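Local coordinates for trypsin inhibitor BGIT (Momordica charantia, PDB 1VBW), which inhibits serine proteases, trypsin in particular, as a member of the potato type I inhibitor family, at residues Ala22-Glu27 and Val31-Ile36. Numbering follows the deposited sequence. Where two conformers were deposited one is given.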
loop_
_atom_site.group_PDB
_atom_site.type_symbol
_atom_site.label_atom_id
_atom_site.label_comp_id
_atom_site.label_asym_id
_atom_site.label_seq_id
_atom_site.Cartn_x
_atom_site.Cartn_y
_atom_site.Cartn_z
ATOM N N ALA A 22 -2.177 -3.653 7.854
ATOM C CA ALA A 22 -2.074 -3.289 9.240
ATOM C C ALA A 22 -0.764 -2.622 9.582
ATOM O O ALA A 22 -0.739 -1.657 10.338
ATOM C CB ALA A 22 -2.232 -4.609 10.098
ATOM N N VAL A 23 0.361 -3.101 9.011
ATOM C CA VAL A 23 1.636 -2.442 9.288
ATOM C C VAL A 23 1.606 -1.003 8.754
ATOM O O VAL A 23 2.004 -0.088 9.472
ATOM C CB VAL A 23 2.790 -3.211 8.636
ATOM C CG1 VAL A 23 4.098 -2.409 8.680
ATOM C CG2 VAL A 23 3.020 -4.575 9.303
ATOM N N ILE A 24 1.161 -0.847 7.522
ATOM C CA ILE A 24 1.166 0.497 6.882
ATOM C C ILE A 24 0.341 1.446 7.699
ATOM O O ILE A 24 0.745 2.587 7.989
ATOM C CB ILE A 24 0.611 0.325 5.453
ATOM C CG1 ILE A 24 1.578 -0.437 4.576
ATOM C CG2 ILE A 24 0.279 1.707 4.857
ATOM C CD1 ILE A 24 0.935 -1.002 3.355
ATOM N N GLU A 25 -0.882 1.042 8.061
ATOM C CA GLU A 25 -1.803 1.961 8.697
ATOM C C GLU A 25 -1.404 2.260 10.129
ATOM O O GLU A 25 -1.845 3.309 10.646
ATOM C CB GLU A 25 -3.235 1.378 8.649
ATOM C CG GLU A 25 -3.773 1.435 7.229
ATOM C CD GLU A 25 -5.203 0.903 7.046
ATOM O OE1 GLU A 25 -5.908 0.659 8.048
ATOM O OE2 GLU A 25 -5.652 0.874 5.897
ATOM N N ARG A 26 -0.675 1.379 10.794
ATOM C CA ARG A 26 -0.115 1.595 12.129
ATOM C C ARG A 26 1.086 2.529 12.037
ATOM O O ARG A 26 1.239 3.448 12.854
ATOM C CB ARG A 26 0.278 0.239 12.785
ATOM C CG ARG A 26 -0.830 -0.712 13.280
ATOM C CD ARG A 26 -0.584 -2.203 13.445
ATOM N NE ARG A 26 0.381 -2.491 14.510
ATOM C CZ ARG A 26 0.011 -2.986 15.674
ATOM N NH1 ARG A 26 -1.201 -3.234 16.073
ATOM N NH2 ARG A 26 1.059 -3.203 16.440
ATOM N N GLU A 27 1.969 2.312 11.058
ATOM C CA GLU A 27 3.200 3.115 10.967
ATOM C C GLU A 27 2.932 4.528 10.482
ATOM O O GLU A 27 3.659 5.449 10.936
ATOM C CB GLU A 27 4.209 2.428 10.043
ATOM C CG GLU A 27 4.761 1.164 10.702
ATOM C CD GLU A 27 5.891 0.514 9.985
ATOM O OE1 GLU A 27 6.050 0.773 8.791
ATOM O OE2 GLU A 27 6.634 -0.250 10.619
ATOM N N VAL A 31 -2.550 7.424 6.459
ATOM C CA VAL A 31 -2.851 6.733 5.208
ATOM C C VAL A 31 -3.826 5.588 5.465
ATOM O O VAL A 31 -3.891 5.011 6.539
ATOM C CB VAL A 31 -1.596 6.195 4.501
ATOM C CG1 VAL A 31 -0.577 7.309 4.282
ATOM C CG2 VAL A 31 -0.982 5.015 5.227
ATOM N N ARG A 32 -4.523 5.239 4.389
ATOM C CA ARG A 32 -5.317 4.028 4.313
ATOM C C ARG A 32 -4.758 3.175 3.207
ATOM O O ARG A 32 -4.520 3.659 2.075
ATOM C CB ARG A 32 -6.803 4.382 4.017
ATOM C CG ARG A 32 -7.645 3.166 3.719
ATOM C CD ARG A 32 -9.133 3.502 3.666
ATOM N NE ARG A 32 -9.929 2.396 3.195
ATOM C CZ ARG A 32 -10.306 2.188 1.918
ATOM N NH1 ARG A 32 -10.035 3.105 0.982
ATOM N NH2 ARG A 32 -10.984 1.103 1.612
ATOM N N ALA A 33 -4.531 1.888 3.525
ATOM C CA ALA A 33 -4.026 0.940 2.546
ATOM C C ALA A 33 -5.202 0.281 1.836
ATOM O O ALA A 33 -6.173 -0.165 2.455
ATOM C CB ALA A 33 -3.179 -0.093 3.253
ATOM N N VAL A 34 -5.079 0.158 0.530
ATOM C CA VAL A 34 -6.090 -0.335 -0.402
ATOM C C VAL A 34 -5.533 -1.594 -1.062
ATOM O O VAL A 34 -4.566 -1.445 -1.784
ATOM C CB VAL A 34 -6.442 0.741 -1.441
ATOM C CG1 VAL A 34 -5.258 1.211 -2.235
ATOM C CG2 VAL A 34 -7.589 0.275 -2.354
ATOM N N ILE A 35 -6.113 -2.780 -0.852
ATOM C CA ILE A 35 -5.659 -4.010 -1.476
ATOM C C ILE A 35 -6.216 -4.096 -2.892
ATOM O O ILE A 35 -7.433 -4.005 -3.065
ATOM C CB ILE A 35 -6.140 -5.247 -0.671
ATOM C CG1 ILE A 35 -5.720 -5.087 0.772
ATOM C CG2 ILE A 35 -5.639 -6.490 -1.368
ATOM C CD1 ILE A 35 -4.230 -5.281 0.915
ATOM N N ILE A 36 -5.363 -4.287 -3.873
ATOM C CA ILE A 36 -5.779 -4.324 -5.262
ATOM C C ILE A 36 -4.985 -5.414 -5.967
ATOM O O ILE A 36 -3.770 -5.490 -5.804
ATOM C CB ILE A 36 -5.512 -3.013 -6.030
ATOM C CG1 ILE A 36 -6.013 -1.799 -5.289
ATOM C CG2 ILE A 36 -6.151 -3.153 -7.401
ATOM C CD1 ILE A 36 -5.642 -0.496 -5.982
#
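Ile-24 of helix 17-27 packs against Val-31, just ahead of strand 32-37. Their side chains cross at about a right angle, with Ile-24 CG2 3.6 Å from Val-31 CG2. With chi1 at -69°, CG1 of Ile-24 lies beside the backbone N and CG2 anti to it. CG2 thus meets Val-31, while CD1, at the end of the other branch, comes within 4.2 Å of Ala-33 CB. This is the tight side. Its three residues are buried, and Val-53, Leu-12 and Pro-65 also touch Ile-24.

The other side is polar and nearer solvent, with Glu-25 partly exposed and Arg-32 exposed. Glu-25 extends fully beyond CG and brings its carboxylate to the strand backbone. Ala-33 N donates to Glu-25 OE2 at 2.8 Å (159°). OE2 accepts through its anti lone pair, the one away from the other oxygen. Lys-21 NZ forms a salt bridge to OE2 and also bonds Ala-33 O. Arg-32 CG passes OE2 at 3.7 Å, but its guanidinium makes no contact with the carboxylate. With an alanine replacing Glu-25, Ala-33 N would probably lose this acceptor and Lys-21 its carboxylate mate.

The axes of 22-27 and 32-36 run nearly antiparallel (163°). Helix, short turn and strand, with the strand parallel to 50-55, form the helix-on-sheet core of the potato inhibitor family fold.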